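Local coordinates for tryptophan synthase alpha-subunit (Pyrococcus furiosus, PDB 1GEQ), which catalyses the aldol cleavage of indoleglycerol phosphate to indole and glyceraldehyde 3-phosphate in the last step of tryptophan biosynthesis, at residues S6-L11 with G216-S221; A34-I39 with V84-Y89. All blocks are in the same frame, centred on the assembly; numbering follows the deposited sequence.

Contact 1. Residues S6-L11 with G216-S221; sequences SLIPYL and GVVVGS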
ATOM      1  N   SER A   6       2.430 -10.359  -9.056  1.00 21.18           N
ATOM      2  CA  SER A   6       2.832 -10.208  -7.667  1.00 21.69           C
ATOM      3  C   SER A   6       1.719  -9.999  -6.646  1.00 21.78           C
ATOM      4  O   SER A   6       0.693  -9.363  -6.922  1.00 17.88           O
ATOM      5  CB  SER A   6       3.812  -9.033  -7.533  1.00 23.80           C
ATOM      6  OG  SER A   6       5.060  -9.319  -8.131  1.00 29.39           O
ATOM      7  N   LEU A   7       1.951 -10.544  -5.456  1.00 20.82           N
ATOM      8  CA  LEU A   7       1.026 -10.362  -4.353  1.00 21.20           C
ATOM      9  C   LEU A   7       1.728  -9.251  -3.588  1.00 20.07           C
ATOM     10  O   LEU A   7       2.949  -9.299  -3.388  1.00 19.47           O
ATOM     11  CB  LEU A   7       0.923 -11.630  -3.502  1.00 24.90           C
ATOM     12  CG  LEU A   7      -0.485 -11.911  -2.982  1.00 29.84           C
ATOM     13  CD1 LEU A   7      -1.389 -12.217  -4.164  1.00 33.17           C
ATOM     14  CD2 LEU A   7      -0.473 -13.083  -2.009  1.00 32.98           C
ATOM     15  N   ILE A   8       0.965  -8.245  -3.173  1.00 18.14           N
ATOM     16  CA  ILE A   8       1.528  -7.103  -2.469  1.00 17.09           C
ATOM     17  C   ILE A   8       0.850  -6.947  -1.117  1.00 20.70           C
ATOM     18  O   ILE A   8      -0.265  -6.443  -1.029  1.00 17.32           O
ATOM     19  CB  ILE A   8       1.315  -5.813  -3.299  1.00 18.00           C
ATOM     20  CG1 ILE A   8       1.949  -5.993  -4.685  1.00 18.26           C
ATOM     21  CG2 ILE A   8       1.882  -4.601  -2.563  1.00 19.10           C
ATOM     22  CD1 ILE A   8       1.483  -4.972  -5.709  1.00 18.73           C
ATOM     23  N   PRO A   9       1.522  -7.390  -0.042  1.00 22.39           N
ATOM     24  CA  PRO A   9       0.905  -7.255   1.279  1.00 21.52           C
ATOM     25  C   PRO A   9       0.854  -5.800   1.738  1.00 22.01           C
ATOM     26  O   PRO A   9       1.732  -4.996   1.398  1.00 21.85           O
ATOM     27  CB  PRO A   9       1.822  -8.089   2.185  1.00 21.55           C
ATOM     28  CG  PRO A   9       2.563  -9.025   1.225  1.00 23.45           C
ATOM     29  CD  PRO A   9       2.787  -8.138   0.027  1.00 22.05           C
ATOM     30  N   TYR A  10      -0.194  -5.462   2.485  1.00 20.29           N
ATOM     31  CA  TYR A  10      -0.317  -4.135   3.073  1.00 20.13           C
ATOM     32  C   TYR A  10      -0.369  -4.415   4.574  1.00 19.13           C
ATOM     33  O   TYR A  10      -1.079  -5.324   5.007  1.00 19.90           O
ATOM     34  CB  TYR A  10      -1.620  -3.423   2.690  1.00 19.18           C
ATOM     35  CG  TYR A  10      -1.927  -2.295   3.662  1.00 20.89           C
ATOM     36  CD1 TYR A  10      -1.395  -1.018   3.478  1.00 21.46           C
ATOM     37  CD2 TYR A  10      -2.635  -2.551   4.847  1.00 21.74           C
ATOM     38  CE1 TYR A  10      -1.546  -0.024   4.450  1.00 19.52           C
ATOM     39  CE2 TYR A  10      -2.787  -1.570   5.821  1.00 20.89           C
ATOM     40  CZ  TYR A  10      -2.236  -0.311   5.623  1.00 23.52           C
ATOM     41  OH  TYR A  10      -2.347   0.642   6.618  1.00 22.25           O
ATOM     42  N   LEU A  11       0.382  -3.645   5.353  1.00 17.13           N
ATOM     43  CA  LEU A  11       0.391  -3.797   6.809  1.00 20.11           C
ATOM     44  C   LEU A  11       0.458  -2.407   7.411  1.00 18.19           C
ATOM     45  O   LEU A  11       1.079  -1.514   6.839  1.00 19.91           O
ATOM     46  CB  LEU A  11       1.623  -4.587   7.285  1.00 23.54           C
ATOM     47  CG  LEU A  11       1.770  -6.065   6.928  1.00 28.49           C
ATOM     48  CD1 LEU A  11       3.093  -6.582   7.466  1.00 29.41           C
ATOM     49  CD2 LEU A  11       0.621  -6.857   7.518  1.00 29.25           C
ATOM     50  N   GLY A 216      -0.575  -6.493 -10.352  1.00 15.60           N
ATOM     51  CA  GLY A 216      -0.334  -6.877  -8.971  1.00 16.15           C
ATOM     52  C   GLY A 216      -1.617  -6.805  -8.155  1.00 16.23           C
ATOM     53  O   GLY A 216      -2.503  -6.010  -8.455  1.00 14.59           O
ATOM     54  N   VAL A 217      -1.704  -7.650  -7.133  1.00 17.74           N
ATOM     55  CA  VAL A 217      -2.877  -7.691  -6.270  1.00 16.72           C
ATOM     56  C   VAL A 217      -2.452  -7.403  -4.829  1.00 16.99           C
ATOM     57  O   VAL A 217      -1.624  -8.117  -4.254  1.00 18.87           O
ATOM     58  CB  VAL A 217      -3.579  -9.075  -6.341  1.00 21.11           C
ATOM     59  CG1 VAL A 217      -4.844  -9.080  -5.462  1.00 21.08           C
ATOM     60  CG2 VAL A 217      -3.953  -9.394  -7.794  1.00 19.83           C
ATOM     61  N   VAL A 218      -2.993  -6.331  -4.258  1.00 17.88           N
ATOM     62  CA  VAL A 218      -2.674  -5.965  -2.883  1.00 16.81           C
ATOM     63  C   VAL A 218      -3.565  -6.784  -1.948  1.00 19.26           C
ATOM     64  O   VAL A 218      -4.727  -7.046  -2.256  1.00 18.42           O
ATOM     65  CB  VAL A 218      -2.906  -4.448  -2.642  1.00 18.07           C
ATOM     66  CG1 VAL A 218      -2.753  -4.110  -1.156  1.00 18.99           C
ATOM     67  CG2 VAL A 218      -1.900  -3.641  -3.453  1.00 17.75           C
ATOM     68  N   VAL A 219      -3.000  -7.227  -0.829  1.00 20.15           N
ATOM     69  CA  VAL A 219      -3.758  -7.999   0.150  1.00 21.25           C
ATOM     70  C   VAL A 219      -3.550  -7.267   1.469  1.00 20.13           C
ATOM     71  O   VAL A 219      -2.471  -7.320   2.063  1.00 18.84           O
ATOM     72  CB  VAL A 219      -3.247  -9.457   0.269  1.00 23.71           C
ATOM     73  CG1 VAL A 219      -4.131 -10.249   1.245  1.00 23.58           C
ATOM     74  CG2 VAL A 219      -3.273 -10.131  -1.117  1.00 25.29           C
ATOM     75  N   GLY A 220      -4.586  -6.562   1.900  1.00 18.32           N
ATOM     76  CA  GLY A 220      -4.487  -5.801   3.122  1.00 20.09           C
ATOM     77  C   GLY A 220      -5.452  -6.207   4.218  1.00 20.43           C
ATOM     78  O   GLY A 220      -5.034  -6.795   5.211  1.00 18.15           O
ATOM     79  N   SER A 221      -6.734  -5.902   4.039  1.00 19.82           N
ATOM     80  CA  SER A 221      -7.737  -6.218   5.053  1.00 23.72           C
ATOM     81  C   SER A 221      -7.720  -7.680   5.489  1.00 22.87           C
ATOM     82  O   SER A 221      -7.907  -7.975   6.665  1.00 22.54           O
ATOM     83  CB  SER A 221      -9.137  -5.828   4.551  1.00 24.78           C
ATOM     84  OG  SER A 221      -9.488  -6.545   3.386  1.00 31.35           O
TER
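L7 and V219 meet on the outer face of a parallel strand pair. They cross at a slant, with L7 CG 3.8 Å from V219 CG2. Both pack on helix 235-246, L7 on V242 and L246, V219 on L245. An alanine in place of L7 lacks the branch that meets V219 CG2, V242 and L246, so a gap is likely to open under that helix. On the barrel-interior face I8 crosses V218, and I8 CB lies 3.9 Å from V218 CG2. The other methyl of V218, CG1, stands anti to the backbone N (chi1 172°) and reaches Y10 CB at 4.1 Å. G220 CA comes to the edge of the Y10 ring, near its plane, and is 3.7 Å from Y10 CB. Y10 OH bonds to T12 OG1. Four backbone hydrogen bonds join the strands, from V217 N to S6 O through Y10 N to V219 O. They pair only part of the backbone; L7 bonds to G33, P9 to E36 and G216 to V194. L7, V217 and V219 thus face outward, while I8 and V218 form an apolar interior face of the first and last barrel strands, beside the proton acceptors E36 and D47.

Contact 2. Residues A34-I39 with V84-Y89; sequences AIELGI and VLMTYY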
ATOM      1  N   ALA A  34       6.125  -6.844  -3.692  1.00 19.38           N
ATOM      2  CA  ALA A  34       6.291  -5.499  -3.172  1.00 18.22           C
ATOM      3  C   ALA A  34       5.512  -5.434  -1.861  1.00 19.06           C
ATOM      4  O   ALA A  34       4.673  -6.290  -1.598  1.00 20.22           O
ATOM      5  CB  ALA A  34       5.752  -4.462  -4.156  1.00 21.53           C
ATOM      6  N   ILE A  35       5.796  -4.419  -1.054  1.00 19.25           N
ATOM      7  CA  ILE A  35       5.133  -4.255   0.236  1.00 22.35           C
ATOM      8  C   ILE A  35       4.624  -2.827   0.461  1.00 20.04           C
ATOM      9  O   ILE A  35       5.333  -1.860   0.188  1.00 24.09           O
ATOM     10  CB  ILE A  35       6.109  -4.616   1.380  1.00 24.97           C
ATOM     11  CG1 ILE A  35       6.422  -6.113   1.329  1.00 26.51           C
ATOM     12  CG2 ILE A  35       5.517  -4.227   2.728  1.00 25.46           C
ATOM     13  CD1 ILE A  35       7.548  -6.540   2.256  1.00 29.86           C
ATOM     14  N   GLU A  36       3.391  -2.706   0.942  1.00 19.42           N
ATOM     15  CA  GLU A  36       2.809  -1.397   1.250  1.00 19.77           C
ATOM     16  C   GLU A  36       2.791  -1.291   2.771  1.00 19.22           C
ATOM     17  O   GLU A  36       2.187  -2.123   3.445  1.00 20.24           O
ATOM     18  CB  GLU A  36       1.372  -1.276   0.718  1.00 20.42           C
ATOM     19  CG  GLU A  36       1.264  -0.938  -0.773  1.00 24.99           C
ATOM     20  CD  GLU A  36      -0.171  -0.703  -1.215  1.00 29.12           C
ATOM     21  OE1 GLU A  36      -0.391  -0.375  -2.401  1.00 28.04           O
ATOM     22  OE2 GLU A  36      -1.083  -0.839  -0.371  1.00 27.24           O
ATOM     23  N   LEU A  37       3.467  -0.282   3.304  1.00 19.91           N
ATOM     24  CA  LEU A  37       3.525  -0.078   4.749  1.00 21.03           C
ATOM     25  C   LEU A  37       2.742   1.184   5.070  1.00 20.39           C
ATOM     26  O   LEU A  37       3.117   2.284   4.645  1.00 19.95           O
ATOM     27  CB  LEU A  37       4.979   0.084   5.205  1.00 21.72           C
ATOM     28  CG  LEU A  37       5.232   0.211   6.715  1.00 26.50           C
ATOM     29  CD1 LEU A  37       4.783  -1.057   7.422  1.00 26.83           C
ATOM     30  CD2 LEU A  37       6.717   0.462   6.972  1.00 27.29           C
ATOM     31  N   GLY A  38       1.662   1.028   5.829  1.00 21.57           N
ATOM     32  CA  GLY A  38       0.833   2.175   6.157  1.00 20.35           C
ATOM     33  C   GLY A  38       1.182   2.897   7.444  1.00 22.89           C
ATOM     34  O   GLY A  38       1.423   2.276   8.483  1.00 23.70           O
ATOM     35  N   ILE A  39       1.218   4.219   7.354  1.00 20.40           N
ATOM     36  CA  ILE A  39       1.510   5.071   8.494  1.00 23.28           C
ATOM     37  C   ILE A  39       0.179   5.442   9.150  1.00 23.38           C
ATOM     38  O   ILE A  39      -0.681   6.066   8.517  1.00 19.09           O
ATOM     39  CB  ILE A  39       2.221   6.363   8.053  1.00 24.89           C
ATOM     40  CG1 ILE A  39       3.603   6.017   7.492  1.00 25.43           C
ATOM     41  CG2 ILE A  39       2.336   7.332   9.233  1.00 29.06           C
ATOM     42  CD1 ILE A  39       4.366   7.221   6.994  1.00 28.38           C
ATOM     43  N   VAL A  84       6.636   0.533  -0.443  1.00 22.71           N
ATOM     44  CA  VAL A  84       5.871   1.731  -0.746  1.00 21.81           C
ATOM     45  C   VAL A  84       5.262   2.195   0.574  1.00 22.56           C
ATOM     46  O   VAL A  84       4.539   1.449   1.231  1.00 22.87           O
ATOM     47  CB  VAL A  84       4.715   1.456  -1.746  1.00 22.34           C
ATOM     48  CG1 VAL A  84       3.881   2.714  -1.912  1.00 23.64           C
ATOM     49  CG2 VAL A  84       5.268   1.010  -3.091  1.00 24.02           C
ATOM     50  N   LEU A  85       5.573   3.420   0.964  1.00 23.28           N
ATOM     51  CA  LEU A  85       5.037   3.970   2.194  1.00 23.56           C
ATOM     52  C   LEU A  85       3.684   4.597   1.861  1.00 23.59           C
ATOM     53  O   LEU A  85       3.575   5.389   0.920  1.00 23.04           O
ATOM     54  CB  LEU A  85       5.997   5.029   2.735  1.00 27.80           C
ATOM     55  CG  LEU A  85       6.129   5.166   4.255  1.00 30.42           C
ATOM     56  CD1 LEU A  85       6.556   3.836   4.855  1.00 28.09           C
ATOM     57  CD2 LEU A  85       7.150   6.248   4.573  1.00 27.21           C
ATOM     58  N   MET A  86       2.651   4.223   2.612  1.00 23.13           N
ATOM     59  CA  MET A  86       1.309   4.761   2.394  1.00 26.15           C
ATOM     60  C   MET A  86       0.968   5.677   3.570  1.00 26.59           C
ATOM     61  O   MET A  86       1.102   5.289   4.738  1.00 25.39           O
ATOM     62  CB  MET A  86       0.294   3.621   2.285  1.00 29.86           C
ATOM     63  CG  MET A  86      -1.092   4.064   1.851  1.00 41.25           C
ATOM     64  SD  MET A  86      -2.225   2.669   1.649  1.00 50.74           S
ATOM     65  CE  MET A  86      -3.837   3.493   1.722  1.00 50.74           C
ATOM     66  N   THR A  87       0.517   6.888   3.273  1.00 25.16           N
ATOM     67  CA  THR A  87       0.223   7.828   4.345  1.00 25.75           C
ATOM     68  C   THR A  87      -0.798   8.885   3.971  1.00 25.52           C
ATOM     69  O   THR A  87      -1.040   9.146   2.794  1.00 22.51           O
ATOM     70  CB  THR A  87       1.512   8.573   4.768  1.00 25.85           C
ATOM     71  OG1 THR A  87       1.251   9.421   5.896  1.00 25.52           O
ATOM     72  CG2 THR A  87       2.010   9.432   3.616  1.00 24.24           C
ATOM     73  N   TYR A  88      -1.393   9.490   4.992  1.00 25.60           N
ATOM     74  CA  TYR A  88      -2.325  10.582   4.780  1.00 25.16           C
ATOM     75  C   TYR A  88      -1.422  11.818   4.729  1.00 25.88           C
ATOM     76  O   TYR A  88      -0.266  11.752   5.157  1.00 24.03           O
ATOM     77  CB  TYR A  88      -3.336  10.659   5.928  1.00 23.57           C
ATOM     78  CG  TYR A  88      -4.471   9.684   5.736  1.00 24.77           C
ATOM     79  CD1 TYR A  88      -4.276   8.310   5.897  1.00 22.59           C
ATOM     80  CD2 TYR A  88      -5.729  10.128   5.335  1.00 25.41           C
ATOM     81  CE1 TYR A  88      -5.305   7.407   5.664  1.00 24.94           C
ATOM     82  CE2 TYR A  88      -6.769   9.227   5.097  1.00 25.27           C
ATOM     83  CZ  TYR A  88      -6.550   7.873   5.261  1.00 25.23           C
ATOM     84  OH  TYR A  88      -7.583   6.991   5.033  1.00 25.16           O
ATOM     85  N   TYR A  89      -1.935  12.932   4.211  1.00 28.53           N
ATOM     86  CA  TYR A  89      -1.134  14.151   4.056  1.00 33.26           C
ATOM     87  C   TYR A  89      -0.713  14.905   5.322  1.00 33.84           C
ATOM     88  O   TYR A  89       0.384  15.469   5.363  1.00 34.47           O
ATOM     89  CB  TYR A  89      -1.848  15.124   3.109  1.00 36.08           C
ATOM     90  CG  TYR A  89      -0.955  16.223   2.558  1.00 38.55           C
ATOM     91  CD1 TYR A  89       0.242  15.909   1.922  1.00 40.10           C
ATOM     92  CD2 TYR A  89      -1.325  17.564   2.639  1.00 40.97           C
ATOM     93  CE1 TYR A  89       1.052  16.900   1.370  1.00 42.85           C
ATOM     94  CE2 TYR A  89      -0.521  18.569   2.089  1.00 42.78           C
ATOM     95  CZ  TYR A  89       0.665  18.225   1.458  1.00 43.46           C
ATOM     96  OH  TYR A  89       1.467  19.204   0.914  1.00 48.80           O
TER
HETATM   97  O   HOH W   1      -0.800   8.514   7.472  1.00 27.58           O
HETATM   98  O   HOH W   2      -1.843   4.396   5.756  1.00 45.69           O
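I35 O receives the first bond of this parallel pair, from V84 N at 2.8 Å. The side chain of I35 leads away from the second strand and packs on F75 of helix 65-76.

E36 follows on the barrel-interior face, beside V84. Its CG is 4.3 Å from V84 CB. The chain runs extended through CB and CG (chi2 -175°), which carries the carboxylate out from the sheet. OE2 is buried with no polar partner in the model; M86 SD lies 4.2 Å from it. E36 is an active-site proton acceptor.

L37 turns to the opposite face. Its backbone N bonds to V84 O, and its O accepts M86 N in a nearly straight bond (177° at the hydrogen), though the donor sits above the carbonyl plane. L37 and L85 lie side by side and point the same way, with CD2 of L37 4.0 Å from CD1 of L85. Both pack on helix 65-76.

G38 brings no side chain to the interior face, where M86 stands beside it. M86 CB is 4.2 Å from G38 CA.

I39 N bonds to M86 O. With CG1 anti to the carbonyl carbon, CD1 of I39 reaches L85 CD2 at 3.8 Å and T87 CB at 3.9 Å. I39 O accepts from a water that in turn accepts from Y88 N, so the link continues past the strand. T87 OG1 donates to Y88 O, and Y88 OH bonds to D47, the other proton acceptor.

Strands 35-38 and 83-87 are adjacent parallel strands of the eight-stranded TIM barrel, connected through helices 49-60 and 65-76. The second helix packs on the outer side chains I35, L37, I39 and L85, and the catalytic glutamate faces the interior.

In the fold
From the N terminus, strand 6-12 comes first and strand 35-38 second, and the two are neighbours in the barrel. Contact 2 then closes a loop of 44 residues by pairing 34-39 with 84-89, the second strand with the third. The chain continues through the remaining strands and helices. Contact 1 finally pairs 216-221, on the eighth strand, with 6-11, on the first. This shuts the barrel. The 204 residues between its segments include the whole of contact 2. The contacts also touch: P9 O with E36 N and L11 O with G38 N are probable hydrogen bonds. Together they join strands eight, one, two and three into one continuous wall.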